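Local coordinates for protein Lys-gingipain W83 (Porphyromonas gingivalis, PDB 4ITC) that cleaves proteins after lysine as a secreted cysteine protease, and is represented here by its calcium-binding K1 adhesin domain, a beta sandwich module, at residues A[95-100]-A[141-146]; A[61-66]-A[102-107]; A[89-94]-A[151-156]. One frame throughout, in Å; residues are numbered along the deposited sequence.

Contact 1 of 3, residues A[95-100]-A[141-146]; sequences VYASST and DLPAGT. With GAI (guanidine), chain D.
P143 is where segment 141-146 first meets segment 95-100. Its ring carbon CD lies 4.2 Å from A97 CB, a plain apolar touch. P143 also starts a type II beta turn that ends at T146. Its carbonyl oxygen is held twice by T146. T146 N donates to P143 O over 3.2 Å, and T146 OG1 donates to P143 O over 2.7 Å. Both donors come from the same face of the carbonyl plane, with the hydroxyl tilted 24° out of it.

A144 takes no part in the contact; its methyl group packs on a bound guanidine, which N73 holds by a hydrogen bond. G145 follows with a positive phi of 85°, as the third position of a type II turn requires. G145 O receives a CA-H...O contact from S99 CA at 3.5 Å. One water joins the same two residues, donating to G145 O at 2.6 Å and to S99 O at 2.8 Å.

T146 closes the turn against A97. Its chi1 of -67° sets OG1 beside its own backbone N, ready to reach back to P143, and leaves CG2 beside the carbonyl carbon. Both branches touch the A97 methyl group, OG1 at 3.6 Å and CG2 at 3.7 Å from A97 CB. No direct hydrogen bond links the two segments.

The contact lies at one end of the beta sandwich. Strand 136-142 belongs to the six-stranded sheet and strand 92-98 to the five-stranded one. S98 is backbone-bonded to K147, so the turn leads into the pairing of strands 92-98 and 148-153. L111 of strand 109-115 touches both A97 and L142.

Contact 2 of 3, residues A[61-66]-A[102-107]; sequences DNYLIT and NDASNF. With CA (calcium ion), chain B.
The loop that sets A104 on Y63 and F107 on I65 is held by a 3.0 Å hydrogen bond from D103 N to N106 OD1. The donor lies in the carbonyl plane of the N106 amide, on a lone pair. Backbone bonds from N106 N to D103 O and from F107 N to A104 O complete the 3-10 segment 104-106.

A104 sits on Y63. Its methyl group lies over one face of the ring as a CH-pi contact, with CB 4.0 Å from the centroid and 28° off the normal. F107 CB comes to the edge of the same ring, near its plane, 4.3 Å from Y63 CE2.

I65 fills the next place along the strand. With CG1 beside the backbone N (chi1 -63°), its CD1 tip touches F107 CE2 at 3.7 Å and N102 O at 3.6 Å. That carbonyl oxygen also accepts a hydrogen bond from K17. The other branch, I65 CG2, meets F107 CZ at 3.8 Å, so both branches bear on one ring.

N62 points to the other side of the strand. Its OD1 binds calcium at 2.4 Å, with D20, D22, D24, the backbone O of H26 and a water.

Strand 62-65 runs between strands 17-20 and 148-153 in the five-stranded sheet. The loop between strands 92-98 and 109-115 folds over the face turned away from the second sheet. There F107 also packs on A150, Y96 and S98, so the loop spans three strands of its sheet.

Contact 3 of 3, residues A[89-94]-A[151-156]; sequences ASEHYA and FRHFQS
E91 and H153 make one compact, buried end of this contact. H153 NE2 donates to E91 OE1 over 2.8 Å. The carboxylate oxygen lies in the plane of the imidazole, but the nitrogen meets it from 57° above the carboxylate plane. The other ends are fixed too: E91 OE2 is hydrogen-bonded to S49 OG and F160 N, while H153 ND1 pairs with S47. This network holds the imidazole in its rotation.

The strands are bonded more regularly further along. A94 and R152 form an antiparallel hydrogen-bonded pair, with A94 N to R152 O at 3.0 Å and R152 N to A94 O at 2.9 Å. Y93 and H153 are the adjacent non-hydrogen-bonded pair. Beyond them the pairing weakens, and F154 N reaches H92 O only by a weak bond of 3.4 Å.

F154 is tightly packed as well. Its chi1 of 74° sets the ring between H92 and R152. The edge of the H92 ring points at one face in an offset edge-to-face pair, planes at 67°. The R152 guanidinium lies along the opposite face, with F154 CD2 over its centre. R152 NE is salt-bridged to D61, and NH1 is hydrogen-bonded to Y96 OH. A94 CB touches the ring's rim, 3.6 Å from F154 CE1.

The solvent side is left to Q155, which is exposed, and the partly exposed H92. Their side chains run together in the same direction. H92 NE2 is hydrogen-bonded to E113 and H92 ND1 to T115, both of strand 109-115.

Strands 92-98 and 148-153 are central neighbours in the five-stranded sheet, flanked by strands 109-115 and 62-65. Y93, F151 and H153 turn inward, onto strands 75-83 and 161-171 of the other sheet.

In the fold
The three contacts share the five-stranded sheet of the adhesin domain. Contacts 1 and 3 both use strand 92-98, with centres about 19 Å apart. They meet where Y96 OH lies 3.0 Å from R152 NH1, a probable hydrogen bond. Contacts 2 and 3, centres about 13 Å apart, are joined by a salt bridge of 2.8 Å from D61 OD1 to R152 NE. Contacts 1 and 2 touch where the Y96 ring and S98 meet F107. Contact 2 supplies N62 to a calcium site, and the side chain of H153 in contact 3 is about 8 Å from the same ion. S47 is hydrogen-bonded to both residues. Contact 1 lies away from the calcium sites, but its A144 lines a guanidine pocket.

Contact 1 of 3, residues A[95-100]-A[141-146]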
# COMPACT_ATOMS: atom_id res chain seq x y z
N VAL A 95 2.22 1.99 7.53
CA VAL A 95 0.86 1.67 7.82
C VAL A 95 0.50 2.27 9.17
O VAL A 95 1.29 2.13 10.14
CB VAL A 95 0.66 0.13 7.89
CG1 VAL A 95 -0.73 -0.26 8.28
CG2 VAL A 95 1.10 -0.52 6.60
N TYR A 96 -0.65 2.95 9.25
CA TYR A 96 -1.09 3.65 10.45
C TYR A 96 -2.48 3.21 10.83
O TYR A 96 -3.25 2.81 9.95
CB TYR A 96 -1.22 5.19 10.19
CG TYR A 96 0.05 5.87 9.75
CD1 TYR A 96 0.46 5.86 8.42
CD2 TYR A 96 0.85 6.54 10.68
CE1 TYR A 96 1.63 6.49 8.03
CE2 TYR A 96 2.01 7.17 10.29
CZ TYR A 96 2.40 7.17 8.97
OH TYR A 96 3.57 7.81 8.57
N ALA A 97 -2.80 3.35 12.12
CA ALA A 97 -4.15 3.21 12.63
C ALA A 97 -4.62 4.55 13.16
O ALA A 97 -3.85 5.28 13.79
CB ALA A 97 -4.25 2.14 13.72
N SER A 98 -5.86 4.89 12.89
CA SER A 98 -6.52 5.98 13.57
C SER A 98 -7.71 5.47 14.36
O SER A 98 -8.46 4.64 13.87
CB SER A 98 -6.99 7.00 12.56
OG SER A 98 -7.90 7.92 13.14
N SER A 99 -7.88 6.03 15.56
CA SER A 99 -9.04 5.80 16.40
C SER A 99 -10.14 6.84 16.21
O SER A 99 -11.27 6.64 16.72
CB SER A 99 -8.64 5.79 17.88
OG SER A 99 -8.10 7.02 18.30
N THR A 100 -9.82 7.90 15.47
CA THR A 100 -10.70 9.09 15.36
C THR A 100 -11.19 9.23 13.94
O THR A 100 -12.10 8.53 13.49
CB THR A 100 -9.96 10.34 15.88
OG1 THR A 100 -8.74 10.50 15.19
CG2 THR A 100 -9.63 10.20 17.37
N ASP A 141 -0.48 -5.91 14.02
CA ASP A 141 -1.52 -5.90 15.05
C ASP A 141 -2.17 -4.53 15.08
O ASP A 141 -1.49 -3.50 15.07
CB ASP A 141 -0.92 -6.27 16.41
CG ASP A 141 -0.50 -7.75 16.46
OD1 ASP A 141 -1.33 -8.60 16.07
OD2 ASP A 141 0.65 -8.06 16.84
N LEU A 142 -3.51 -4.52 15.13
CA LEU A 142 -4.26 -3.27 15.15
C LEU A 142 -4.75 -3.03 16.57
O LEU A 142 -5.34 -3.90 17.17
CB LEU A 142 -5.45 -3.35 14.22
CG LEU A 142 -5.14 -3.64 12.75
CD1 LEU A 142 -6.37 -3.65 11.88
CD2 LEU A 142 -4.16 -2.59 12.22
N PRO A 143 -4.44 -1.87 17.13
CA PRO A 143 -4.91 -1.60 18.50
C PRO A 143 -6.43 -1.62 18.65
O PRO A 143 -7.22 -1.35 17.71
CB PRO A 143 -4.39 -0.19 18.77
CG PRO A 143 -3.27 0.02 17.81
CD PRO A 143 -3.57 -0.79 16.60
N ALA A 144 -6.88 -1.89 19.87
CA ALA A 144 -8.30 -1.78 20.19
C ALA A 144 -8.79 -0.35 19.90
O ALA A 144 -8.11 0.63 20.25
CB ALA A 144 -8.50 -2.10 21.67
N GLY A 145 -9.99 -0.23 19.33
CA GLY A 145 -10.56 1.06 18.98
C GLY A 145 -10.13 1.63 17.65
O GLY A 145 -10.55 2.74 17.29
N THR A 146 -9.32 0.88 16.91
CA THR A 146 -8.93 1.31 15.56
C THR A 146 -10.18 1.43 14.72
O THR A 146 -10.98 0.49 14.63
CB THR A 146 -7.96 0.31 14.95
OG1 THR A 146 -6.73 0.35 15.68
CG2 THR A 146 -7.66 0.63 13.47
C GAI D . -8.82 -3.42 25.16
N1 GAI D . -8.60 -4.65 25.01
N2 GAI D . -7.86 -2.53 25.43
N3 GAI D . -10.05 -2.98 25.03
O HOH W 1 -12.05 4.50 18.38

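Contact 2 of 3, residues A[61-66]-A[102-107]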
# COMPACT_ATOMS: atom_id res chain seq x y z
N ASP A 61 3.19 11.66 -1.37
CA ASP A 61 2.71 11.52 -0.02
C ASP A 61 1.25 11.13 -0.18
O ASP A 61 0.32 11.95 -0.09
CB ASP A 61 2.91 12.78 0.79
CG ASP A 61 2.51 12.61 2.23
OD1 ASP A 61 2.19 11.47 2.62
OD2 ASP A 61 2.49 13.63 2.98
N ASN A 62 1.06 9.84 -0.49
CA ASN A 62 -0.26 9.31 -0.94
C ASN A 62 -0.80 8.33 0.07
O ASN A 62 -0.07 7.37 0.46
CB ASN A 62 -0.16 8.59 -2.27
CG ASN A 62 0.47 9.42 -3.41
OD1 ASN A 62 0.41 10.69 -3.45
ND2 ASN A 62 1.01 8.69 -4.41
N TYR A 63 -2.06 8.47 0.43
CA TYR A 63 -2.73 7.64 1.42
C TYR A 63 -3.82 6.84 0.76
O TYR A 63 -4.56 7.35 -0.07
CB TYR A 63 -3.38 8.45 2.51
CG TYR A 63 -2.46 9.26 3.43
CD1 TYR A 63 -1.83 10.40 3.01
CD2 TYR A 63 -2.29 8.89 4.74
CE1 TYR A 63 -1.03 11.13 3.86
CE2 TYR A 63 -1.50 9.61 5.60
CZ TYR A 63 -0.89 10.76 5.14
OH TYR A 63 -0.12 11.51 5.99
N LEU A 64 -3.92 5.58 1.16
CA LEU A 64 -5.04 4.69 0.81
C LEU A 64 -5.60 4.22 2.15
O LEU A 64 -4.88 3.61 2.95
CB LEU A 64 -4.54 3.52 -0.01
CG LEU A 64 -5.57 2.44 -0.33
CD1 LEU A 64 -6.71 2.94 -1.20
CD2 LEU A 64 -4.88 1.24 -0.95
N ILE A 65 -6.89 4.49 2.37
CA ILE A 65 -7.48 4.33 3.68
C ILE A 65 -8.70 3.43 3.60
O ILE A 65 -9.54 3.59 2.72
CB ILE A 65 -7.88 5.72 4.23
CG1 ILE A 65 -6.63 6.62 4.41
CG2 ILE A 65 -8.63 5.63 5.57
CD1 ILE A 65 -6.92 8.09 4.35
N THR A 66 -8.77 2.48 4.53
CA THR A 66 -9.92 1.57 4.64
C THR A 66 -11.24 2.27 4.91
O THR A 66 -11.29 3.39 5.38
CB THR A 66 -9.71 0.53 5.74
OG1 THR A 66 -9.72 1.20 7.00
CG2 THR A 66 -8.42 -0.31 5.54
N ASN A 102 -10.47 10.08 9.51
CA ASN A 102 -9.78 9.56 8.33
C ASN A 102 -9.11 10.63 7.48
O ASN A 102 -8.92 10.42 6.27
CB ASN A 102 -10.67 8.64 7.51
CG ASN A 102 -11.85 9.33 6.89
OD1 ASN A 102 -12.69 8.65 6.26
ND2 ASN A 102 -11.96 10.62 7.06
N ASP A 103 -8.71 11.73 8.10
CA ASP A 103 -7.92 12.70 7.38
C ASP A 103 -6.44 12.32 7.55
O ASP A 103 -6.09 11.60 8.47
CB ASP A 103 -8.19 14.11 7.91
CG ASP A 103 -9.52 14.68 7.41
OD1 ASP A 103 -10.20 14.10 6.53
OD2 ASP A 103 -9.87 15.80 7.88
N ALA A 104 -5.56 12.79 6.67
CA ALA A 104 -4.14 12.50 6.80
C ALA A 104 -3.61 12.78 8.19
O ALA A 104 -2.82 12.01 8.74
CB ALA A 104 -3.30 13.29 5.78
N SER A 105 -4.01 13.90 8.76
CA SER A 105 -3.52 14.31 10.07
C SER A 105 -3.92 13.41 11.23
O SER A 105 -3.30 13.47 12.30
CB SER A 105 -3.99 15.72 10.37
OG SER A 105 -5.41 15.77 10.41
N ASN A 106 -4.93 12.57 11.03
CA ASN A 106 -5.36 11.58 12.03
C ASN A 106 -4.49 10.33 12.09
O ASN A 106 -4.63 9.53 13.03
CB ASN A 106 -6.80 11.14 11.75
CG ASN A 106 -7.76 12.30 11.85
OD1 ASN A 106 -8.56 12.54 10.95
ND2 ASN A 106 -7.69 13.02 12.96
N PHE A 107 -3.61 10.16 11.11
CA PHE A 107 -2.77 8.95 11.05
C PHE A 107 -1.39 9.22 11.59
O PHE A 107 -0.53 9.67 10.87
CB PHE A 107 -2.72 8.45 9.60
CG PHE A 107 -4.05 7.93 9.15
CD1 PHE A 107 -4.56 6.74 9.66
CD2 PHE A 107 -4.84 8.69 8.30
CE1 PHE A 107 -5.82 6.29 9.29
CE2 PHE A 107 -6.10 8.24 7.93
CZ PHE A 107 -6.57 7.03 8.41
CA CA B . 0.67 12.49 -5.00
O HOH W 2 2.73 11.60 -5.94

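Contact 3 of 3, residues A[89-94]-A[151-156]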
# COMPACT_ATOMS: atom_id res chain seq x y z
N ALA A 89 13.67 -0.62 -6.60
CA ALA A 89 12.81 -1.28 -5.63
C ALA A 89 12.63 -0.54 -4.31
O ALA A 89 11.82 -0.95 -3.46
CB ALA A 89 13.36 -2.66 -5.33
N SER A 90 13.42 0.50 -4.08
CA SER A 90 13.47 1.15 -2.77
C SER A 90 12.34 2.14 -2.57
O SER A 90 12.56 3.36 -2.62
CB SER A 90 14.81 1.85 -2.57
OG SER A 90 15.83 0.88 -2.66
N GLU A 91 11.14 1.59 -2.37
CA GLU A 91 9.99 2.39 -2.01
C GLU A 91 9.76 2.34 -0.51
O GLU A 91 9.82 1.26 0.11
CB GLU A 91 8.74 1.88 -2.76
CG GLU A 91 8.88 1.94 -4.30
CD GLU A 91 8.81 3.35 -4.89
OE1 GLU A 91 8.73 4.34 -4.12
OE2 GLU A 91 8.91 3.48 -6.14
N HIS A 92 9.42 3.49 0.03
CA HIS A 92 9.19 3.66 1.46
C HIS A 92 7.72 3.83 1.73
O HIS A 92 7.05 4.61 1.05
CB HIS A 92 9.97 4.87 1.95
CG HIS A 92 9.94 5.05 3.45
ND1 HIS A 92 10.79 4.35 4.28
CD2 HIS A 92 9.12 5.76 4.25
CE1 HIS A 92 10.51 4.66 5.53
NE2 HIS A 92 9.52 5.53 5.55
N TYR A 93 7.24 3.19 2.78
CA TYR A 93 5.84 3.29 3.12
C TYR A 93 5.65 3.06 4.61
O TYR A 93 6.56 2.58 5.32
CB TYR A 93 4.96 2.29 2.32
CG TYR A 93 5.12 0.86 2.75
CD1 TYR A 93 6.25 0.12 2.39
CD2 TYR A 93 4.19 0.26 3.55
CE1 TYR A 93 6.42 -1.20 2.82
CE2 TYR A 93 4.35 -1.05 3.98
CZ TYR A 93 5.48 -1.74 3.63
OH TYR A 93 5.58 -3.05 4.08
N ALA A 94 4.46 3.40 5.07
CA ALA A 94 4.09 3.11 6.46
C ALA A 94 2.62 2.74 6.50
O ALA A 94 1.87 3.11 5.60
CB ALA A 94 4.41 4.27 7.39
N PHE A 151 -2.54 3.19 4.47
CA PHE A 151 -1.28 2.84 3.80
C PHE A 151 -0.74 4.10 3.15
O PHE A 151 -1.44 4.72 2.31
CB PHE A 151 -1.55 1.79 2.72
CG PHE A 151 -2.15 0.50 3.25
CD1 PHE A 151 -3.52 0.36 3.37
CD2 PHE A 151 -1.34 -0.53 3.69
CE1 PHE A 151 -4.09 -0.79 3.89
CE2 PHE A 151 -1.91 -1.70 4.17
CZ PHE A 151 -3.26 -1.83 4.28
N ARG A 152 0.47 4.51 3.53
CA ARG A 152 1.01 5.78 3.12
C ARG A 152 2.30 5.55 2.36
O ARG A 152 3.25 4.96 2.87
CB ARG A 152 1.33 6.64 4.33
CG ARG A 152 1.74 8.07 4.05
CD ARG A 152 2.17 8.76 5.34
NE ARG A 152 2.61 10.12 5.06
CZ ARG A 152 3.23 10.89 5.91
NH1 ARG A 152 3.56 10.44 7.12
NH2 ARG A 152 3.55 12.12 5.54
N HIS A 153 2.34 6.02 1.11
CA HIS A 153 3.57 6.03 0.28
C HIS A 153 4.17 7.40 0.35
O HIS A 153 3.56 8.34 -0.11
CB HIS A 153 3.21 5.67 -1.15
CG HIS A 153 4.38 5.55 -2.06
ND1 HIS A 153 4.28 5.70 -3.43
CD2 HIS A 153 5.65 5.15 -1.83
CE1 HIS A 153 5.44 5.45 -3.99
NE2 HIS A 153 6.30 5.12 -3.03
N PHE A 154 5.35 7.51 0.96
CA PHE A 154 5.92 8.83 1.29
C PHE A 154 7.40 8.68 1.50
O PHE A 154 7.90 7.57 1.55
CB PHE A 154 5.23 9.49 2.53
CG PHE A 154 5.63 8.87 3.86
CD1 PHE A 154 5.36 7.53 4.14
CD2 PHE A 154 6.27 9.62 4.81
CE1 PHE A 154 5.73 6.97 5.34
CE2 PHE A 154 6.63 9.05 6.03
CZ PHE A 154 6.39 7.72 6.27
N GLN A 155 8.11 9.81 1.62
CA GLN A 155 9.59 9.78 1.76
C GLN A 155 10.21 8.84 0.74
O GLN A 155 11.11 8.02 1.05
CB GLN A 155 10.02 9.43 3.19
CG GLN A 155 9.77 10.60 4.12
CD GLN A 155 10.00 10.29 5.59
OE1 GLN A 155 10.59 9.28 5.95
NE2 GLN A 155 9.53 11.18 6.43
N SER A 156 9.66 8.93 -0.48
CA SER A 156 10.05 8.10 -1.60
C SER A 156 10.22 8.99 -2.81
O SER A 156 9.47 9.97 -3.02
CB SER A 156 8.97 7.04 -1.93
OG SER A 156 8.81 6.13 -0.86